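Local coordinates for protein tartrate dehydrogenase/decarboxylase (PDB 3FLK) that oxidises tartrate to oxaloglycolate with NAD+, converts meso-tartrate to D-glycerate and oxidatively decarboxylates D-malate to pyruvate, using magnesium or manganese, at residues 19-24 and 72-77; 49-54 and 58-63; 307-312 and 317-322. The protein carries 1 engineered substitution. All coordinates share one frame; numbering follows the deposited sequence.

The three contacts lie at different depths around the large mixed sheet of a decarboxylating dehydrogenase subunit. Contact 1 packs helix 17-35 on strand 72-77, whose end borders NADH. Contact 2 falls on the chain between the two segments of contact 1. The two are centred 18 Å apart without touching, yet the Cys49 side chain is about 7 Å from NADH, while the side chain of Met58 is about 13 Å from oxalate. Contact 3, a pair of helices centred 17 Å from contact 1, does touch it: selenomethionine Met308 SE packs 3.9 Å from Tyr74 CD1. Contact 3, centred 32 Å from contact 2, lies away from the NADH and oxalate sites, though the Glu310 side chain comes within about 4 Å of a sulfate.

Contact 1: residues 19-24 and 72-77; sequences EVLPEG and AIYFGA. With NAI (1,4-dihydronicotinamide adenine dinucleotide), chain F.
Leu21 and Tyr74 overlap side by side, pointing opposite ways, and one methyl does the touching: Leu21 CD1 lies 3.5 Å from Tyr74 CD2, oblique to the ring. With CG anti to the backbone N (chi1 -160°), Tyr74 extends its ring until OH arrives at the helix backbone, 3.3 Å from Gly24 CA, a close approach to a residue without a side chain. The carbonyl carbon of Gly24 lies near the ring plane, at its edge.

The next shell fixes these groups. The hydroxyl of Tyr74 is hydrogen-bonded to the carbonyl oxygen of Met301, so a buried polar atom is satisfied by helix 299-313, while Leu21 also rests on Ala10 and Pro12 of the neighbouring strand 6-13. Within helix 17-35, Pro22 has no N-H to give and Glu23 N makes a weak bond to Val20 O; Gly24 N, 3.1 Å from Val20 O, restores the helical pattern.

Farther along the strand the chain arrives at the dinucleotide. The edge of the Phe75 ring meets the carboxamide oxygen, with CE2 3.7 Å from NAI O7N, and Ala77 CA is 3.5 Å from that same O7N. The chemistry is therefore divided along one strand: apolar packing and a buried hydroxyl bond attach it to the helices, and its last residues present mainly carbon to the nicotinamide end of NADH.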
loop_
_atom_site.group_PDB
_atom_site.type_symbol
_atom_site.label_atom_id
_atom_site.label_comp_id
_atom_site.label_asym_id
_atom_site.label_seq_id
_atom_site.Cartn_x
_atom_site.Cartn_y
_atom_site.Cartn_z
ATOM N N GLU A 19 8.428 -11.023 -24.429
ATOM C CA GLU A 19 9.877 -10.833 -24.422
ATOM C C GLU A 19 10.581 -11.698 -23.375
ATOM O O GLU A 19 11.629 -12.284 -23.651
ATOM C CB GLU A 19 10.233 -9.355 -24.213
ATOM C CG GLU A 19 9.794 -8.433 -25.351
ATOM C CD GLU A 19 10.088 -6.962 -25.081
ATOM O OE1 GLU A 19 10.356 -6.597 -23.915
ATOM O OE2 GLU A 19 10.053 -6.164 -26.042
ATOM N N VAL A 20 10.008 -11.784 -22.176
ATOM C CA VAL A 20 10.685 -12.475 -21.073
ATOM C C VAL A 20 10.501 -14.000 -21.071
ATOM O O VAL A 20 11.402 -14.726 -20.651
ATOM C CB VAL A 20 10.356 -11.862 -19.674
ATOM C CG1 VAL A 20 10.762 -10.386 -19.625
ATOM C CG2 VAL A 20 8.877 -12.035 -19.310
ATOM N N LEU A 21 9.348 -14.478 -21.541
ATOM C CA LEU A 21 9.057 -15.919 -21.526
ATOM C C LEU A 21 10.102 -16.785 -22.248
ATOM O O LEU A 21 10.559 -17.777 -21.678
ATOM C CB LEU A 21 7.645 -16.238 -22.043
ATOM C CG LEU A 21 7.289 -17.733 -22.006
ATOM C CD1 LEU A 21 6.913 -18.163 -20.601
ATOM C CD2 LEU A 21 6.176 -18.075 -22.976
ATOM N N PRO A 22 10.477 -16.426 -23.497
ATOM C CA PRO A 22 11.503 -17.217 -24.189
ATOM C C PRO A 22 12.833 -17.284 -23.434
ATOM O O PRO A 22 13.557 -18.271 -23.561
ATOM C CB PRO A 22 11.677 -16.478 -25.520
ATOM C CG PRO A 22 10.384 -15.766 -25.724
ATOM C CD PRO A 22 9.986 -15.328 -24.351
ATOM N N GLU A 23 13.143 -16.255 -22.646
ATOM C CA GLU A 23 14.348 -16.268 -21.817
ATOM C C GLU A 23 14.214 -17.231 -20.637
ATOM O O GLU A 23 15.174 -17.909 -20.271
ATOM C CB GLU A 23 14.720 -14.857 -21.338
ATOM C CG GLU A 23 14.985 -13.846 -22.467
ATOM C CD GLU A 23 15.892 -14.389 -23.568
ATOM O OE1 GLU A 23 15.582 -14.160 -24.757
ATOM O OE2 GLU A 23 16.905 -15.049 -23.253
ATOM N N GLY A 24 13.020 -17.286 -20.050
ATOM C CA GLY A 24 12.713 -18.265 -19.008
ATOM C C GLY A 24 12.854 -19.692 -19.517
ATOM O O GLY A 24 13.496 -20.524 -18.876
ATOM N N ALA A 72 2.012 -28.013 -15.127
ATOM C CA ALA A 72 2.022 -26.641 -14.612
ATOM C C ALA A 72 1.915 -25.599 -15.722
ATOM O O ALA A 72 2.121 -25.904 -16.901
ATOM C CB ALA A 72 3.260 -26.391 -13.746
ATOM N N ILE A 73 1.581 -24.371 -15.331
ATOM C CA ILE A 73 1.434 -23.261 -16.271
ATOM C C ILE A 73 2.554 -22.244 -16.054
ATOM O O ILE A 73 2.771 -21.767 -14.935
ATOM C CB ILE A 73 0.052 -22.565 -16.142
ATOM C CG1 ILE A 73 -1.087 -23.590 -16.253
ATOM C CG2 ILE A 73 -0.103 -21.468 -17.198
ATOM C CD1 ILE A 73 -2.436 -23.079 -15.766
ATOM N N TYR A 74 3.262 -21.931 -17.135
ATOM C CA TYR A 74 4.343 -20.951 -17.125
ATOM C C TYR A 74 3.819 -19.725 -17.867
ATOM O O TYR A 74 3.646 -19.754 -19.086
ATOM C CB TYR A 74 5.583 -21.553 -17.801
ATOM C CG TYR A 74 6.914 -20.894 -17.485
ATOM C CD1 TYR A 74 7.230 -20.469 -16.194
ATOM C CD2 TYR A 74 7.881 -20.739 -18.483
ATOM C CE1 TYR A 74 8.461 -19.882 -15.912
ATOM C CE2 TYR A 74 9.111 -20.149 -18.210
ATOM C CZ TYR A 74 9.396 -19.727 -16.924
ATOM O OH TYR A 74 10.615 -19.147 -16.654
ATOM N N PHE A 75 3.547 -18.661 -17.114
ATOM C CA PHE A 75 2.753 -17.527 -17.598
ATOM C C PHE A 75 3.547 -16.223 -17.612
ATOM O O PHE A 75 4.262 -15.915 -16.663
ATOM C CB PHE A 75 1.486 -17.381 -16.736
ATOM C CG PHE A 75 0.570 -16.260 -17.160
ATOM C CD1 PHE A 75 -0.276 -16.406 -18.259
ATOM C CD2 PHE A 75 0.532 -15.069 -16.442
ATOM C CE1 PHE A 75 -1.128 -15.369 -18.648
ATOM C CE2 PHE A 75 -0.319 -14.028 -16.819
ATOM C CZ PHE A 75 -1.150 -14.179 -17.923
ATOM N N GLY A 76 3.406 -15.461 -18.694
ATOM C CA GLY A 76 4.097 -14.184 -18.837
ATOM C C GLY A 76 3.367 -13.068 -18.121
ATOM O O GLY A 76 3.621 -12.806 -16.945
ATOM N N ALA A 77 2.453 -12.413 -18.835
ATOM C CA ALA A 77 1.664 -11.313 -18.288
ATOM C C ALA A 77 0.475 -11.015 -19.189
ATOM O O ALA A 77 0.501 -11.317 -20.380
ATOM C CB ALA A 77 2.521 -10.067 -18.120
HETATM P PA NAI F . 3.650 -3.296 -14.844
HETATM O O1A NAI F . 4.234 -4.246 -13.869
HETATM O O2A NAI F . 3.414 -3.923 -16.158
HETATM O O5B NAI F . 4.645 -2.056 -15.027
HETATM C C5B NAI F . 4.917 -1.136 -13.994
HETATM C C4B NAI F . 6.250 -0.441 -14.247
HETATM O O4B NAI F . 7.313 -1.342 -14.000
HETATM C C3B NAI F . 6.386 0.034 -15.687
HETATM O O3B NAI F . 7.005 1.299 -15.681
HETATM C C2B NAI F . 7.283 -1.005 -16.331
HETATM O O2B NAI F . 8.095 -0.458 -17.344
HETATM C C1B NAI F . 8.098 -1.541 -15.165
HETATM N N9A NAI F . 8.408 -2.970 -15.343
HETATM C C8A NAI F . 7.549 -4.029 -15.186
HETATM N N7A NAI F . 8.231 -5.167 -15.440
HETATM C C5A NAI F . 9.503 -4.856 -15.755
HETATM C C6A NAI F . 10.604 -5.634 -16.097
HETATM N N6A NAI F . 10.505 -6.960 -16.146
HETATM N N1A NAI F . 11.807 -5.015 -16.374
HETATM C C2A NAI F . 11.920 -3.642 -16.316
HETATM N N3A NAI F . 10.819 -2.882 -15.969
HETATM C C4A NAI F . 9.631 -3.476 -15.699
HETATM O O3 NAI F . 2.294 -2.718 -14.175
HETATM P PN NAI F . 1.312 -1.568 -14.739
HETATM O O1N NAI F . 2.049 -0.607 -15.587
HETATM O O2N NAI F . 0.593 -1.037 -13.558
HETATM O O5D NAI F . 0.263 -2.385 -15.632
HETATM C C5D NAI F . 0.485 -2.652 -17.002
HETATM C C4D NAI F . -0.476 -3.738 -17.484
HETATM O O4D NAI F . -0.124 -4.984 -16.911
HETATM C C3D NAI F . -1.927 -3.485 -17.097
HETATM O O3D NAI F . -2.727 -3.887 -18.182
HETATM C C2D NAI F . -2.165 -4.404 -15.912
HETATM O O2D NAI F . -3.508 -4.816 -15.813
HETATM C C1D NAI F . -1.235 -5.562 -16.243
HETATM N N1N NAI F . -0.762 -6.355 -15.091
HETATM C C2N NAI F . -0.863 -7.715 -15.186
HETATM C C3N NAI F . -0.416 -8.533 -14.155
HETATM C C7N NAI F . -0.290 -10.010 -14.398
HETATM O O7N NAI F . -0.537 -10.526 -15.688
HETATM N N7N NAI F . 0.051 -10.810 -13.389
HETATM C C4N NAI F . 0.141 -7.947 -13.018
HETATM C C5N NAI F . 0.247 -6.559 -12.928
HETATM C C6N NAI F . -0.209 -5.765 -13.980
#

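Contact 2: residues 49-54 and 58-63; sequences CDYYLQ and MMPDDW. With SO4 (sulfate ion), chain L.
Asp61 N, next to Pro60, one of the residues that Tyr51 touches from the helix, donates to O1 of a sulfate at 3.0 Å and nearly straight (167°). A second, weak and more bent bond runs from Asp61 N to O4 of the sulfate, which probably came from the crystallisation liquor. Lys57 completes the site by binding both the sulfate and the Asp61 carboxylate.

Across the contact itself van der Waals packing joins the segments, with no hydrogen bond between them. The Tyr51 ring lies along the backbone of 58-60: CD2 is 3.3 Å from Met58 O, met obliquely, and farther along the ring Tyr51 OH is 3.5 Å from Pro60 CD, the two side chains crossing at about a right angle. Tyr51 also stacks with His55 and meets Trp46 edge-to-face, so aromatic neighbours steady the ring.

Tyr52 meets selenomethionine Met58 through CB and the CD1 side of its ring. The Met58 chain bends at chi2 and chi3 (-64° and -55°), folding back toward the helix until SE lies 3.6 Å from Tyr52 CB. The selenium stands 4.6 Å from the centroid of the Tyr52 ring in an oblique Met-aromatic contact, and the terminal methyl continues to the first turn, Met58 CE lying 3.9 Å from Cys49 N. That amide is hydrogen-bonded to Asp14.

Beyond this, a type I turn from Pro60 to Trp63 leads into helix 63-67. The chemistry implies a division of labour: dispersion, with selenium in place of the natural methionine sulfur, holds the returning chain on the helix, while the Asp61 amide and Lys57 can hold an anion even beside two acidic side chains.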
loop_
_atom_site.group_PDB
_atom_site.type_symbol
_atom_site.label_atom_id
_atom_site.label_comp_id
_atom_site.label_asym_id
_atom_site.label_seq_id
_atom_site.Cartn_x
_atom_site.Cartn_y
_atom_site.Cartn_z
ATOM N N CYS A 49 -4.622 -10.122 -25.346
ATOM C CA CYS A 49 -5.544 -9.136 -25.894
ATOM C C CYS A 49 -5.688 -9.235 -27.415
ATOM O O CYS A 49 -6.714 -8.838 -27.964
ATOM C CB CYS A 49 -5.153 -7.728 -25.445
ATOM S SG CYS A 49 -5.412 -7.470 -23.664
ATOM N N ASP A 50 -4.670 -9.777 -28.084
ATOM C CA ASP A 50 -4.753 -10.072 -29.520
ATOM C C ASP A 50 -5.812 -11.138 -29.806
ATOM O O ASP A 50 -6.575 -11.023 -30.767
ATOM C CB ASP A 50 -3.392 -10.507 -30.075
ATOM C CG ASP A 50 -2.548 -9.334 -30.561
ATOM O OD1 ASP A 50 -2.985 -8.166 -30.440
ATOM O OD2 ASP A 50 -1.437 -9.586 -31.074
ATOM N N TYR A 51 -5.860 -12.162 -28.957
ATOM C CA TYR A 51 -6.891 -13.191 -29.039
ATOM C C TYR A 51 -8.273 -12.600 -28.756
ATOM O O TYR A 51 -9.262 -13.013 -29.361
ATOM C CB TYR A 51 -6.589 -14.345 -28.076
ATOM C CG TYR A 51 -7.448 -15.577 -28.292
ATOM C CD1 TYR A 51 -7.063 -16.574 -29.187
ATOM C CD2 TYR A 51 -8.643 -15.747 -27.593
ATOM C CE1 TYR A 51 -7.849 -17.708 -29.387
ATOM C CE2 TYR A 51 -9.437 -16.876 -27.785
ATOM C CZ TYR A 51 -9.034 -17.850 -28.682
ATOM O OH TYR A 51 -9.817 -18.965 -28.871
ATOM N N TYR A 52 -8.328 -11.630 -27.845
ATOM C CA TYR A 52 -9.580 -10.953 -27.510
ATOM C C TYR A 52 -10.135 -10.129 -28.675
ATOM O O TYR A 52 -11.340 -10.134 -28.922
ATOM C CB TYR A 52 -9.412 -10.067 -26.269
ATOM C CG TYR A 52 -10.709 -9.460 -25.771
ATOM C CD1 TYR A 52 -11.494 -10.121 -24.828
ATOM C CD2 TYR A 52 -11.155 -8.227 -26.248
ATOM C CE1 TYR A 52 -12.688 -9.572 -24.371
ATOM C CE2 TYR A 52 -12.345 -7.668 -25.799
ATOM C CZ TYR A 52 -13.105 -8.345 -24.860
ATOM O OH TYR A 52 -14.284 -7.796 -24.412
ATOM N N LEU A 53 -9.257 -9.418 -29.380
ATOM C CA LEU A 53 -9.677 -8.563 -30.493
ATOM C C LEU A 53 -10.215 -9.370 -31.681
ATOM O O LEU A 53 -11.004 -8.859 -32.479
ATOM C CB LEU A 53 -8.533 -7.645 -30.938
ATOM C CG LEU A 53 -8.042 -6.568 -29.961
ATOM C CD1 LEU A 53 -6.812 -5.871 -30.527
ATOM C CD2 LEU A 53 -9.130 -5.547 -29.624
ATOM N N GLN A 54 -9.791 -10.628 -31.772
ATOM C CA GLN A 54 -10.210 -11.534 -32.838
ATOM C C GLN A 54 -11.467 -12.328 -32.470
ATOM O O GLN A 54 -12.346 -12.536 -33.311
ATOM C CB GLN A 54 -9.066 -12.494 -33.188
ATOM C CG GLN A 54 -9.296 -13.339 -34.446
ATOM C CD GLN A 54 -8.178 -14.344 -34.702
ATOM O OE1 GLN A 54 -7.008 -14.083 -34.415
ATOM N NE2 GLN A 54 -8.539 -15.497 -35.254
HETATM N N MSE A 58 -11.039 -13.570 -24.008
HETATM C CA MSE A 58 -9.618 -13.712 -23.703
HETATM C C MSE A 58 -9.083 -15.111 -24.004
HETATM O O MSE A 58 -7.919 -15.273 -24.374
HETATM C CB MSE A 58 -9.352 -13.358 -22.238
HETATM C CG MSE A 58 -9.629 -11.905 -21.876
HETATM SE SE MSE A 58 -8.471 -10.625 -22.801
HETATM C CE MSE A 58 -6.742 -11.355 -22.294
HETATM N N MSE A 59 -9.944 -16.113 -23.839
HETATM C CA MSE A 59 -9.565 -17.519 -23.981
HETATM C C MSE A 59 -10.701 -18.320 -24.613
HETATM O O MSE A 59 -11.862 -17.917 -24.517
HETATM C CB MSE A 59 -9.245 -18.117 -22.610
HETATM C CG MSE A 59 -8.283 -17.304 -21.777
HETATM SE SE MSE A 59 -7.710 -18.264 -20.208
HETATM C CE MSE A 59 -9.355 -18.210 -19.159
ATOM N N PRO A 60 -10.374 -19.466 -25.253
ATOM C CA PRO A 60 -11.427 -20.362 -25.734
ATOM C C PRO A 60 -12.248 -20.936 -24.578
ATOM O O PRO A 60 -11.754 -21.023 -23.451
ATOM C CB PRO A 60 -10.648 -21.476 -26.443
ATOM C CG PRO A 60 -9.283 -21.429 -25.851
ATOM C CD PRO A 60 -9.033 -19.982 -25.579
ATOM N N ASP A 61 -13.487 -21.324 -24.868
ATOM C CA ASP A 61 -14.406 -21.845 -23.853
ATOM C C ASP A 61 -13.876 -23.084 -23.126
ATOM O O ASP A 61 -14.203 -23.306 -21.960
ATOM C CB ASP A 61 -15.776 -22.149 -24.476
ATOM C CG ASP A 61 -16.557 -20.892 -24.845
ATOM O OD1 ASP A 61 -16.026 -19.769 -24.699
ATOM O OD2 ASP A 61 -17.719 -21.031 -25.287
ATOM N N ASP A 62 -13.056 -23.879 -23.812
ATOM C CA ASP A 62 -12.538 -25.128 -23.249
ATOM C C ASP A 62 -11.108 -25.016 -22.697
ATOM O O ASP A 62 -10.375 -26.007 -22.652
ATOM C CB ASP A 62 -12.638 -26.260 -24.281
ATOM C CG ASP A 62 -11.726 -26.052 -25.485
ATOM O OD1 ASP A 62 -11.352 -24.893 -25.781
ATOM O OD2 ASP A 62 -11.384 -27.060 -26.140
ATOM N N TRP A 63 -10.727 -23.815 -22.263
ATOM C CA TRP A 63 -9.371 -23.558 -21.763
ATOM C C TRP A 63 -8.973 -24.482 -20.605
ATOM O O TRP A 63 -7.837 -24.956 -20.553
ATOM C CB TRP A 63 -9.200 -22.083 -21.362
ATOM C CG TRP A 63 -10.056 -21.663 -20.199
ATOM C CD1 TRP A 63 -11.306 -21.119 -20.256
ATOM C CD2 TRP A 63 -9.723 -21.760 -18.808
ATOM N NE1 TRP A 63 -11.772 -20.869 -18.988
ATOM C CE2 TRP A 63 -10.822 -21.255 -18.080
ATOM C CE3 TRP A 63 -8.601 -22.222 -18.104
ATOM C CZ2 TRP A 63 -10.834 -21.200 -16.684
ATOM C CZ3 TRP A 63 -8.617 -22.174 -16.714
ATOM C CH2 TRP A 63 -9.725 -21.661 -16.021
HETATM S S SO4 L . -14.249 -22.157 -28.258
HETATM O O1 SO4 L . -14.147 -20.795 -27.740
HETATM O O2 SO4 L . -15.605 -22.381 -28.750
HETATM O O3 SO4 L . -13.298 -22.337 -29.352
HETATM O O4 SO4 L . -13.952 -23.117 -27.198
#

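Contact 3: residues 307-312 and 317-322; sequences LMLEFL and ERYQRA
Tyr319 is the first residue of 317-322 to touch 307-312, its CB 3.5 Å from Leu309 O. The Tyr319 and Leu309 side chains cross at about a right angle, Tyr319 CD1 lying 4.1 Å from Leu309 CD2; the ring also meets that of Phe6, planes nearly perpendicular.

Gln320 follows at the margin of the interface. Bent at chi2 (59°), its chain lies alongside the extended Glu310, both pointing the same way. Gln320 NE2 donates to Glu310 OE2 at 3.2 Å, nearly straight and in the amide plane, reaching the anti side of the carboxylate, whose own plane is turned 43° from that of the amide. NE2 also binds Asp324. The other end of the amide is tied by a water that donates to Gln320 OE1 at 2.7 Å and to Glu310 O at 2.9 Å.

One turn past Tyr319, the methyl of Ala322 packs 3.9 Å from Leu309 CD1, which makes Leu309 the apolar centre, with Leu37 touching it.

With axes 8.0 Å apart at 161° and a short connection, the segments form an antiparallel helical hairpin, packed on the sheet of this isocitrate/isopropylmalate dehydrogenase fold by Met308, Phe311 and Leu312, with Tyr319 reaching Phe6 of strand 6-13.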
loop_
_atom_site.group_PDB
_atom_site.type_symbol
_atom_site.label_atom_id
_atom_site.label_comp_id
_atom_site.label_asym_id
_atom_site.label_seq_id
_atom_site.Cartn_x
_atom_site.Cartn_y
_atom_site.Cartn_z
ATOM N N LEU A 307 11.282 -21.725 -9.349
ATOM C CA LEU A 307 10.238 -22.071 -8.381
ATOM C C LEU A 307 9.355 -23.203 -8.897
ATOM O O LEU A 307 8.951 -24.078 -8.130
ATOM C CB LEU A 307 9.377 -20.849 -8.029
ATOM C CG LEU A 307 10.043 -19.659 -7.327
ATOM C CD1 LEU A 307 9.026 -18.554 -7.086
ATOM C CD2 LEU A 307 10.705 -20.074 -6.016
HETATM N N MSE A 308 9.068 -23.171 -10.197
HETATM C CA MSE A 308 8.270 -24.197 -10.863
HETATM C C MSE A 308 8.923 -25.577 -10.778
HETATM O O MSE A 308 8.249 -26.570 -10.491
HETATM C CB MSE A 308 8.014 -23.808 -12.322
HETATM C CG MSE A 308 7.148 -24.786 -13.097
HETATM SE SE MSE A 308 6.547 -24.044 -14.782
HETATM C CE MSE A 308 5.550 -25.556 -15.434
ATOM N N LEU A 309 10.233 -25.629 -11.019
ATOM C CA LEU A 309 10.983 -26.884 -10.957
ATOM C C LEU A 309 11.057 -27.413 -9.531
ATOM O O LEU A 309 10.931 -28.617 -9.303
ATOM C CB LEU A 309 12.392 -26.714 -11.538
ATOM C CG LEU A 309 12.525 -26.375 -13.027
ATOM C CD1 LEU A 309 13.994 -26.391 -13.436
ATOM C CD2 LEU A 309 11.709 -27.323 -13.909
ATOM N N GLU A 310 11.257 -26.504 -8.578
ATOM C CA GLU A 310 11.273 -26.846 -7.160
ATOM C C GLU A 310 9.943 -27.484 -6.739
ATOM O O GLU A 310 9.932 -28.494 -6.031
ATOM C CB GLU A 310 11.574 -25.600 -6.319
ATOM C CG GLU A 310 11.901 -25.880 -4.853
ATOM C CD GLU A 310 12.246 -24.620 -4.075
ATOM O OE1 GLU A 310 11.504 -23.620 -4.185
ATOM O OE2 GLU A 310 13.261 -24.630 -3.344
ATOM N N PHE A 311 8.834 -26.903 -7.200
ATOM C CA PHE A 311 7.494 -27.399 -6.870
ATOM C C PHE A 311 7.143 -28.721 -7.564
ATOM O O PHE A 311 6.535 -29.603 -6.952
ATOM C CB PHE A 311 6.429 -26.340 -7.178
ATOM C CG PHE A 311 5.050 -26.710 -6.696
ATOM C CD1 PHE A 311 4.739 -26.669 -5.339
ATOM C CD2 PHE A 311 4.066 -27.105 -7.597
ATOM C CE1 PHE A 311 3.464 -27.016 -4.886
ATOM C CE2 PHE A 311 2.789 -27.453 -7.155
ATOM C CZ PHE A 311 2.490 -27.409 -5.798
ATOM N N LEU A 312 7.517 -28.846 -8.836
ATOM C CA LEU A 312 7.264 -30.067 -9.604
ATOM C C LEU A 312 8.132 -31.240 -9.156
ATOM O O LEU A 312 7.714 -32.395 -9.244
ATOM C CB LEU A 312 7.468 -29.823 -11.104
ATOM C CG LEU A 312 6.409 -29.039 -11.887
ATOM C CD1 LEU A 312 6.872 -28.835 -13.320
ATOM C CD2 LEU A 312 5.048 -29.730 -11.857
ATOM N N GLU A 317 15.764 -35.172 -6.385
ATOM C CA GLU A 317 16.899 -34.298 -6.074
ATOM C C GLU A 317 17.421 -33.513 -7.283
ATOM O O GLU A 317 17.989 -32.433 -7.123
ATOM C CB GLU A 317 18.039 -35.083 -5.407
ATOM C CG GLU A 317 18.704 -36.155 -6.280
ATOM C CD GLU A 317 18.191 -37.564 -6.018
ATOM O OE1 GLU A 317 16.963 -37.746 -5.844
ATOM O OE2 GLU A 317 19.027 -38.495 -5.994
ATOM N N ARG A 318 17.217 -34.059 -8.483
ATOM C CA ARG A 318 17.641 -33.413 -9.728
ATOM C C ARG A 318 16.967 -32.050 -9.920
ATOM O O ARG A 318 17.610 -31.081 -10.333
ATOM C CB ARG A 318 17.340 -34.312 -10.931
ATOM C CG ARG A 318 18.121 -35.620 -10.965
ATOM C CD ARG A 318 17.668 -36.492 -12.127
ATOM N NE ARG A 318 18.489 -37.695 -12.264
ATOM C CZ ARG A 318 19.557 -37.796 -13.053
ATOM N NH1 ARG A 318 19.952 -36.765 -13.790
ATOM N NH2 ARG A 318 20.236 -38.936 -13.106
ATOM N N TYR A 319 15.673 -31.990 -9.611
ATOM C CA TYR A 319 14.887 -30.767 -9.751
ATOM C C TYR A 319 15.259 -29.709 -8.719
ATOM O O TYR A 319 15.257 -28.512 -9.023
ATOM C CB TYR A 319 13.390 -31.084 -9.703
ATOM C CG TYR A 319 12.878 -31.707 -10.981
ATOM C CD1 TYR A 319 12.279 -30.926 -11.964
ATOM C CD2 TYR A 319 13.009 -33.080 -11.216
ATOM C CE1 TYR A 319 11.813 -31.488 -13.148
ATOM C CE2 TYR A 319 12.548 -33.654 -12.398
ATOM C CZ TYR A 319 11.953 -32.849 -13.359
ATOM O OH TYR A 319 11.492 -33.404 -14.530
ATOM N N GLN A 320 15.587 -30.153 -7.507
ATOM C CA GLN A 320 16.033 -29.250 -6.448
ATOM C C GLN A 320 17.383 -28.618 -6.787
ATOM O O GLN A 320 17.591 -27.424 -6.552
ATOM C CB GLN A 320 16.102 -29.970 -5.099
ATOM C CG GLN A 320 16.337 -29.044 -3.906
ATOM C CD GLN A 320 15.254 -27.983 -3.759
ATOM O OE1 GLN A 320 14.064 -28.298 -3.681
ATOM N NE2 GLN A 320 15.664 -26.719 -3.722
ATOM N N ARG A 321 18.289 -29.421 -7.343
ATOM C CA ARG A 321 19.599 -28.938 -7.772
ATOM C C ARG A 321 19.481 -27.985 -8.957
ATOM O O ARG A 321 20.245 -27.027 -9.061
ATOM C CB ARG A 321 20.528 -30.103 -8.125
ATOM C CG ARG A 321 21.044 -30.878 -6.923
ATOM C CD ARG A 321 22.205 -31.793 -7.309
ATOM N NE ARG A 321 21.782 -32.902 -8.165
ATOM C CZ ARG A 321 21.468 -34.119 -7.727
ATOM N NH1 ARG A 321 21.528 -34.403 -6.431
ATOM N NH2 ARG A 321 21.096 -35.057 -8.587
ATOM N N ALA A 322 18.525 -28.260 -9.844
ATOM C CA ALA A 322 18.239 -27.383 -10.979
ATOM C C ALA A 322 17.760 -26.011 -10.501
ATOM O O ALA A 322 18.225 -24.986 -11.001
ATOM C CB ALA A 322 17.220 -28.017 -11.909
HETATM O O HOH W 1 12.480 -29.740 -5.351
#